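Local coordinates for protein vaginolysin (Gardnerella vaginalis, PDB 5IMY) that is a cholesterol-dependent cytolysin, a toxin that probably binds cholesterol in host membranes and lyses the cell by inserting transmembrane beta strands, at residues Ile396-Tyr401 against Arg438-Lys443; Ser24-Leu29 against Ser228-Phe233; Asn38-His43 against Asn100-Met105. All coordinates share one frame; numbering follows the deposited sequence.

Contact 1: Ile396-Tyr401 against Arg438-Lys443; sequences IYWDEY and RNLRIK
In the beta sandwich of this cytolysin, Asp399 and Arg438 make an antiparallel hydrogen-bonded pair: Asp399 N donates to Arg438 O over 2.8 Å, and Arg438 N answers to Asp399 O over 2.9 Å. The chain then turns a corner at Asn439, whose ND2 reaches the anti lone pair of Asp399 OD2 at 3.1 Å, with amide and carboxylate planes 70° apart. Arg438 is extended from CG to NE, which carries its CD over one face of the Tyr401 ring, toward the rim and 3.7 Å from the centroid, a CH-pi contact. Its guanidinium continues to a salt bridge with Asp406 of the second subunit. Past the corner, strand 440-443 lies between strands 395-403 and 460-464 in a four-stranded antiparallel sheet, and Arg441 N meets Tyr397 O at 2.7 Å. On the face that meets Leu382 of strand 363-389, Ile396 and Ile442 lie side by side, CG1 to CG1 4.0 Å. Leu440 CD1 comes 3.9 Å from Trp398 CB, while the Trp398 indole turns away to meet Phe433 edge-to-face. From the other face, Tyr397 and Arg441 pack on aromatic side chains of a different protein's chain.

Contact 2: Ser24-Leu29 against Ser228-Phe233; sequences SLNNYL and SPADFF
Asn26, on one side of helix 22-30, meets Ser228, Pro229 and Ala230 of the irregular loop that runs from strand 208-223 to helix 240-243. This is a helix-on-loop contact near the start of the thiol-activated cytolysin region, and two leucines one turn apart, Leu25 and Leu29, pack beside the asparagine. The disulfide Cys18-Cys236 is a second tie between the same two parts of the chain, joining the residues just before the helix to the far end of the loop.

Followed outward, the Asn26 side chain first sets its CB against the methyl of Ala230, CB to CB 4.1 Å. Its CG then brings the amide between Ser228 and Ala230. On one branch ND2 donates to Ser228 OG at 2.8 Å; the hydroxyl oxygen lies nearly in the amide plane, although the bond is bent to 138° at the hydrogen. On the other branch OD1 faces Ala230 N and Pro229 CG, and Ser228 OG lies 2.8 Å from OD1 as well. OD1 is modelled too close to the Ala230 methyl, so the very short bond it would accept from Ala230 N is doubtful in detail.

The leucines form the apolar half of the contact. Leu25 has its CG anti to the backbone N (chi1 -179°), and its CD2 reaches Ala230 CA at 3.6 Å and Phe233 CD2 at 3.8 Å. Leu242 of helix 240-243 touches Leu25, Leu29 and Phe233, closing the cluster from a third element. Within the loop, Phe232 CB sits over one face of the Phe233 ring, offset toward its rim. Leu29 turns its CG beside the backbone N instead, and its CD1 lies 4.0 Å from Pro229 CB and, crossing the ring obliquely, equally far from Phe233 CE2.

Contact 3: Asn38-His43 against Asn100-Met105; sequences NILARH and NLMDNM
Ala41 O is met across the contact by the thioether of Met102, with SD 3.3 Å and the methyl CE 4.1 Å from this oxygen. Met102 is the main side chain of the contact. Its CG stands beside the backbone N and CA-CB-CG-SD is extended (chi2 -169°), which brings the sulfur against the backbone of 38-43, where Met102 SD also lies 3.4 Å from Leu40 C. The bend at chi3 (-74°) keeps CE near the Ala41 oxygen. Leu40 supplies the apolar partner with a single branch, its CD2 touching Met102 CG and Leu101 CD2, both at 3.9 Å. Behind it, Leu40 also packs on Leu363 of strand 363-389, the long strand that strand 41-43 joins in parallel.

The short helix that carries Leu101 and Met102 ends in a Schellman motif: Asn104 N donates to Leu101 O and Met105 N to Asn100 O, both at 2.9 Å, with positive phi (69°) at Asn104. The amide of Asn104 anchors the turn to the neighbouring strands, through Ser80 O and the Tyr350 hydroxyl.

Arg42, on strand 41-43, carries its NE to 3.9 Å from Met102 O, too far for a firm bond; its NH2 is held by Lys181 O. Asp103, next to Met102, pairs with Lys99, and its OD1 stays 5.0 Å from Arg42 NE. The two segments are thus joined by dispersion and by a thioether lying against peptide groups, to which the positive charge of Arg42, close to the carbonyl end of a helix, may add a modest electrostatic attraction.

Contacts 2 and 3 lie on the same side of the molecule, their centres about 24 Å apart, and join consecutive elements, helix 22-30 and strand 41-43, to later parts of the chain; 38-43 and 100-105 both fall within the loop that contact 2 closes. Contact 1 stands about 76 Å from contact 2, centre to centre, in the beta-sandwich region. Contact 2 is buried and mixes leucine packing with an asparagine amide, whereas contacts 1 and 3 are partly buried. Contact 1 rests mainly on backbone bonds of antiparallel pairing and alone meets other chains; contact 3 relies on a methionine and leucines packed against each other and against backbone carbonyl groups. Strand 363-389 links these two, touching Leu40 in one and Ile396 in the other.

Contact 1: Ile396-Tyr401 against Arg438-Lys443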
# COMPACT_ATOMS: atom_id res chain seq x y z
N ILE A 396 -23.38 -14.72 4.22
CA ILE A 396 -22.67 -13.51 4.61
C ILE A 396 -21.35 -13.48 3.85
O ILE A 396 -20.57 -14.43 3.91
CB ILE A 396 -22.43 -13.47 6.13
CG1 ILE A 396 -23.77 -13.37 6.86
CG2 ILE A 396 -21.52 -12.29 6.51
CD1 ILE A 396 -23.68 -13.52 8.37
N TYR A 397 -21.10 -12.38 3.14
CA TYR A 397 -19.87 -12.18 2.40
C TYR A 397 -19.32 -10.79 2.70
O TYR A 397 -20.04 -9.89 3.13
CB TYR A 397 -20.08 -12.32 0.88
CG TYR A 397 -20.92 -13.52 0.48
CD1 TYR A 397 -20.33 -14.69 0.03
CD2 TYR A 397 -22.31 -13.46 0.53
CE1 TYR A 397 -21.09 -15.78 -0.34
CE2 TYR A 397 -23.08 -14.54 0.16
CZ TYR A 397 -22.47 -15.69 -0.28
OH TYR A 397 -23.24 -16.77 -0.65
N TRP A 398 -18.02 -10.63 2.45
CA TRP A 398 -17.37 -9.33 2.59
C TRP A 398 -16.08 -9.35 1.79
O TRP A 398 -15.59 -10.41 1.39
CB TRP A 398 -17.11 -8.99 4.06
CG TRP A 398 -16.10 -9.88 4.72
CD1 TRP A 398 -14.76 -9.68 4.81
CD2 TRP A 398 -16.36 -11.12 5.39
NE1 TRP A 398 -14.17 -10.71 5.50
CE2 TRP A 398 -15.13 -11.61 5.86
CE3 TRP A 398 -17.52 -11.87 5.64
CZ2 TRP A 398 -15.02 -12.81 6.57
CZ3 TRP A 398 -17.41 -13.06 6.33
CH2 TRP A 398 -16.16 -13.52 6.79
N ASP A 399 -15.53 -8.16 1.57
CA ASP A 399 -14.35 -7.99 0.73
C ASP A 399 -13.15 -7.58 1.58
O ASP A 399 -13.29 -6.82 2.54
CB ASP A 399 -14.60 -6.93 -0.35
CG ASP A 399 -15.63 -7.37 -1.36
OD1 ASP A 399 -15.63 -8.56 -1.74
OD2 ASP A 399 -16.45 -6.53 -1.78
N GLU A 400 -11.98 -8.10 1.23
CA GLU A 400 -10.72 -7.76 1.88
C GLU A 400 -9.82 -7.11 0.85
O GLU A 400 -9.26 -7.78 -0.02
CB GLU A 400 -10.07 -9.01 2.49
CG GLU A 400 -10.50 -9.27 3.93
CD GLU A 400 -10.24 -10.70 4.36
OE1 GLU A 400 -9.42 -11.39 3.72
OE2 GLU A 400 -10.87 -11.14 5.35
N TYR A 401 -9.68 -5.79 0.94
CA TYR A 401 -8.79 -5.06 0.04
C TYR A 401 -7.35 -5.15 0.54
O TYR A 401 -7.08 -5.38 1.73
CB TYR A 401 -9.20 -3.60 -0.08
CG TYR A 401 -10.47 -3.35 -0.86
CD1 TYR A 401 -11.24 -4.40 -1.33
CD2 TYR A 401 -10.89 -2.05 -1.13
CE1 TYR A 401 -12.40 -4.17 -2.04
CE2 TYR A 401 -12.05 -1.82 -1.85
CZ TYR A 401 -12.80 -2.88 -2.30
OH TYR A 401 -13.96 -2.65 -3.01
N ARG A 438 -14.67 -4.71 3.96
CA ARG A 438 -15.54 -3.79 3.26
C ARG A 438 -16.71 -4.55 2.65
O ARG A 438 -16.66 -5.77 2.46
CB ARG A 438 -14.79 -3.03 2.15
CG ARG A 438 -13.60 -2.21 2.65
CD ARG A 438 -12.94 -1.49 1.49
NE ARG A 438 -11.67 -0.85 1.86
CZ ARG A 438 -11.52 0.44 2.17
NH1 ARG A 438 -12.56 1.27 2.15
NH2 ARG A 438 -10.32 0.90 2.49
N ASN A 439 -17.77 -3.81 2.35
CA ASN A 439 -18.92 -4.33 1.60
C ASN A 439 -19.47 -5.60 2.25
O ASN A 439 -19.60 -6.65 1.62
CB ASN A 439 -18.53 -4.58 0.15
CG ASN A 439 -17.86 -3.38 -0.49
OD1 ASN A 439 -18.42 -2.28 -0.50
ND2 ASN A 439 -16.65 -3.58 -1.00
N LEU A 440 -19.80 -5.49 3.54
CA LEU A 440 -20.41 -6.60 4.25
C LEU A 440 -21.78 -6.92 3.68
O LEU A 440 -22.57 -6.02 3.37
CB LEU A 440 -20.51 -6.27 5.74
CG LEU A 440 -20.92 -7.40 6.69
CD1 LEU A 440 -19.81 -8.43 6.84
CD2 LEU A 440 -21.31 -6.83 8.05
N ARG A 441 -22.08 -8.21 3.54
CA ARG A 441 -23.33 -8.69 2.97
C ARG A 441 -23.97 -9.68 3.93
O ARG A 441 -23.27 -10.44 4.60
CB ARG A 441 -23.09 -9.36 1.62
CG ARG A 441 -23.85 -8.73 0.47
CD ARG A 441 -23.35 -9.25 -0.87
NE ARG A 441 -23.24 -8.18 -1.86
CZ ARG A 441 -24.22 -7.77 -2.65
NH1 ARG A 441 -25.41 -8.35 -2.60
NH2 ARG A 441 -24.01 -6.78 -3.51
N ILE A 442 -25.31 -9.66 4.01
CA ILE A 442 -26.04 -10.55 4.91
C ILE A 442 -27.38 -10.91 4.28
O ILE A 442 -28.13 -10.03 3.85
CB ILE A 442 -26.26 -9.91 6.30
CG1 ILE A 442 -24.92 -9.53 6.94
CG2 ILE A 442 -27.02 -10.87 7.21
CD1 ILE A 442 -25.05 -8.76 8.24
N LYS A 443 -27.67 -12.21 4.23
CA LYS A 443 -28.95 -12.72 3.75
C LYS A 443 -29.36 -13.90 4.63
O LYS A 443 -28.50 -14.68 5.05
CB LYS A 443 -28.85 -13.16 2.27
CG LYS A 443 -30.19 -13.32 1.57
CD LYS A 443 -30.02 -13.56 0.07
CE LYS A 443 -30.02 -15.04 -0.28
NZ LYS A 443 -29.50 -15.29 -1.66

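Contact 2: Ser24-Leu29 against Ser228-Phe233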
# COMPACT_ATOMS: atom_id res chain seq x y z
N SER A 24 32.42 53.90 -11.05
CA SER A 24 33.24 52.74 -10.74
C SER A 24 32.55 51.81 -9.75
O SER A 24 32.58 50.58 -9.92
CB SER A 24 34.60 53.19 -10.20
OG SER A 24 35.61 53.06 -11.18
N LEU A 25 31.93 52.37 -8.71
CA LEU A 25 31.20 51.53 -7.77
C LEU A 25 30.03 50.83 -8.45
O LEU A 25 29.71 49.68 -8.13
CB LEU A 25 30.70 52.38 -6.60
CG LEU A 25 29.94 51.64 -5.50
CD1 LEU A 25 30.89 50.95 -4.55
CD2 LEU A 25 29.04 52.60 -4.74
N ASN A 26 29.38 51.51 -9.40
CA ASN A 26 28.26 50.91 -10.11
C ASN A 26 28.71 49.71 -10.94
O ASN A 26 27.98 48.71 -11.05
CB ASN A 26 27.58 51.95 -11.00
CG ASN A 26 26.39 52.60 -10.33
OD1 ASN A 26 25.78 52.04 -9.42
ND2 ASN A 26 26.05 53.80 -10.78
N ASN A 27 29.89 49.79 -11.54
CA ASN A 27 30.38 48.67 -12.36
C ASN A 27 30.76 47.49 -11.48
O ASN A 27 30.57 46.33 -11.88
CB ASN A 27 31.56 49.12 -13.21
CG ASN A 27 31.14 49.96 -14.40
OD1 ASN A 27 30.00 49.86 -14.87
ND2 ASN A 27 32.05 50.77 -14.91
N TYR A 28 31.32 47.75 -10.30
CA TYR A 28 31.71 46.65 -9.42
C TYR A 28 30.49 45.88 -8.92
O TYR A 28 30.50 44.65 -8.89
CB TYR A 28 32.52 47.19 -8.24
CG TYR A 28 32.87 46.14 -7.22
CD1 TYR A 28 33.80 45.15 -7.50
CD2 TYR A 28 32.28 46.14 -5.96
CE1 TYR A 28 34.13 44.18 -6.57
CE2 TYR A 28 32.60 45.18 -5.02
CZ TYR A 28 33.52 44.20 -5.33
OH TYR A 28 33.84 43.24 -4.40
N LEU A 29 29.43 46.59 -8.52
CA LEU A 29 28.24 45.92 -8.02
C LEU A 29 27.46 45.24 -9.14
O LEU A 29 26.84 44.20 -8.91
CB LEU A 29 27.34 46.91 -7.28
CG LEU A 29 27.99 47.67 -6.12
CD1 LEU A 29 26.96 48.57 -5.45
CD2 LEU A 29 28.61 46.72 -5.11
N SER A 228 20.06 53.66 -8.94
CA SER A 228 21.36 53.10 -9.24
C SER A 228 21.91 52.37 -8.02
O SER A 228 21.76 52.86 -6.89
CB SER A 228 22.34 54.20 -9.68
OG SER A 228 23.67 53.87 -9.34
N PRO A 229 22.54 51.20 -8.20
CA PRO A 229 23.09 50.49 -7.03
C PRO A 229 24.18 51.27 -6.32
O PRO A 229 24.30 51.18 -5.09
CB PRO A 229 23.61 49.18 -7.62
CG PRO A 229 23.81 49.46 -9.06
CD PRO A 229 22.75 50.44 -9.44
N ALA A 230 25.00 52.02 -7.05
CA ALA A 230 25.82 53.03 -6.40
C ALA A 230 24.89 54.03 -5.73
O ALA A 230 23.79 54.30 -6.20
CB ALA A 230 26.74 53.73 -7.40
N ASP A 231 25.35 54.57 -4.61
CA ASP A 231 24.43 55.18 -3.66
C ASP A 231 23.59 54.05 -3.06
O ASP A 231 23.55 52.94 -3.61
CB ASP A 231 23.55 56.25 -4.30
CG ASP A 231 22.11 55.81 -4.49
OD1 ASP A 231 21.40 55.66 -3.47
OD2 ASP A 231 21.69 55.62 -5.65
N PHE A 232 22.87 54.34 -1.99
CA PHE A 232 22.82 53.49 -0.81
C PHE A 232 23.98 53.97 0.05
O PHE A 232 23.85 54.16 1.26
CB PHE A 232 22.99 51.98 -1.08
CG PHE A 232 21.70 51.23 -1.30
CD1 PHE A 232 20.74 51.15 -0.31
CD2 PHE A 232 21.49 50.56 -2.49
CE1 PHE A 232 19.57 50.44 -0.51
CE2 PHE A 232 20.32 49.84 -2.70
CZ PHE A 232 19.36 49.78 -1.71
N PHE A 233 25.11 54.20 -0.62
CA PHE A 233 26.36 54.62 -0.00
C PHE A 233 26.63 56.10 -0.27
O PHE A 233 25.94 56.76 -1.05
CB PHE A 233 27.52 53.78 -0.55
CG PHE A 233 27.22 52.32 -0.67
CD1 PHE A 233 27.42 51.47 0.40
CD2 PHE A 233 26.76 51.78 -1.87
CE1 PHE A 233 27.16 50.12 0.30
CE2 PHE A 233 26.49 50.43 -1.98
CZ PHE A 233 26.70 49.60 -0.90

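Contact 3: Asn38-His43 against Asn100-Met105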
# COMPACT_ATOMS: atom_id res chain seq x y z
N ASN A 38 22.35 28.88 -5.22
CA ASN A 38 23.24 28.19 -4.30
C ASN A 38 23.93 29.14 -3.34
O ASN A 38 24.51 28.67 -2.35
CB ASN A 38 24.28 27.38 -5.07
CG ASN A 38 23.74 26.04 -5.55
OD1 ASN A 38 23.80 25.04 -4.84
ND2 ASN A 38 23.19 26.03 -6.76
N ILE A 39 23.89 30.45 -3.59
CA ILE A 39 24.56 31.39 -2.69
C ILE A 39 23.83 31.46 -1.36
O ILE A 39 24.45 31.73 -0.32
CB ILE A 39 24.66 32.78 -3.35
CG1 ILE A 39 25.65 33.66 -2.59
CG2 ILE A 39 23.30 33.46 -3.42
CD1 ILE A 39 27.10 33.21 -2.70
N LEU A 40 22.52 31.21 -1.35
CA LEU A 40 21.71 31.28 -0.14
C LEU A 40 21.02 29.95 0.16
O LEU A 40 19.97 29.92 0.81
CB LEU A 40 20.68 32.40 -0.25
CG LEU A 40 21.20 33.83 -0.09
CD1 LEU A 40 20.12 34.84 -0.47
CD2 LEU A 40 21.67 34.08 1.34
N ALA A 41 21.60 28.85 -0.30
CA ALA A 41 21.03 27.53 -0.06
C ALA A 41 21.64 26.89 1.18
O ALA A 41 22.84 27.01 1.43
CB ALA A 41 21.25 26.62 -1.27
N ARG A 42 20.79 26.23 1.96
CA ARG A 42 21.20 25.52 3.17
C ARG A 42 20.90 24.04 3.01
O ARG A 42 19.95 23.65 2.31
CB ARG A 42 20.47 26.09 4.40
CG ARG A 42 20.70 25.33 5.70
CD ARG A 42 20.35 26.18 6.92
NE ARG A 42 19.00 26.73 6.86
CZ ARG A 42 17.93 26.21 7.46
NH1 ARG A 42 18.03 25.10 8.18
NH2 ARG A 42 16.75 26.80 7.35
N HIS A 43 21.73 23.21 3.64
CA HIS A 43 21.61 21.76 3.51
C HIS A 43 21.74 21.12 4.88
O HIS A 43 22.69 21.40 5.62
CB HIS A 43 22.68 21.20 2.56
CG HIS A 43 22.51 21.62 1.14
ND1 HIS A 43 22.99 22.81 0.65
CD2 HIS A 43 21.90 21.00 0.09
CE1 HIS A 43 22.69 22.92 -0.64
NE2 HIS A 43 22.03 21.83 -1.00
N ASN A 100 25.32 33.88 7.91
CA ASN A 100 24.54 34.53 8.96
C ASN A 100 23.10 34.77 8.50
O ASN A 100 22.15 34.45 9.21
CB ASN A 100 25.20 35.84 9.38
CG ASN A 100 26.43 35.62 10.24
OD1 ASN A 100 26.51 34.64 10.98
ND2 ASN A 100 27.38 36.54 10.15
N LEU A 101 22.94 35.33 7.30
CA LEU A 101 21.59 35.55 6.77
C LEU A 101 20.83 34.24 6.65
O LEU A 101 19.65 34.16 6.99
CB LEU A 101 21.67 36.25 5.41
CG LEU A 101 20.33 36.50 4.70
CD1 LEU A 101 19.37 37.29 5.58
CD2 LEU A 101 20.56 37.22 3.39
N MET A 102 21.51 33.18 6.19
CA MET A 102 20.86 31.88 6.08
C MET A 102 20.43 31.35 7.44
O MET A 102 19.45 30.59 7.53
CB MET A 102 21.80 30.88 5.40
CG MET A 102 22.01 31.17 3.92
SD MET A 102 22.84 29.84 3.03
CE MET A 102 24.52 30.02 3.62
N ASP A 103 21.12 31.74 8.50
CA ASP A 103 20.74 31.37 9.86
C ASP A 103 19.76 32.35 10.49
O ASP A 103 19.38 32.17 11.65
CB ASP A 103 21.99 31.25 10.74
CG ASP A 103 22.89 30.10 10.32
OD1 ASP A 103 22.43 29.22 9.56
OD2 ASP A 103 24.06 30.07 10.76
N ASN A 104 19.34 33.38 9.75
CA ASN A 104 18.40 34.38 10.23
C ASN A 104 19.02 35.27 11.30
O ASN A 104 18.31 35.82 12.15
CB ASN A 104 17.11 33.74 10.75
CG ASN A 104 15.88 34.58 10.47
OD1 ASN A 104 15.87 35.40 9.55
ND2 ASN A 104 14.84 34.38 11.27
N MET A 105 20.34 35.43 11.27
CA MET A 105 21.06 36.35 12.15
C MET A 105 21.96 37.25 11.32
O MET A 105 23.18 37.28 11.50
CB MET A 105 21.86 35.59 13.20
CG MET A 105 21.02 35.00 14.32
SD MET A 105 20.10 36.25 15.24
CE MET A 105 21.41 37.33 15.78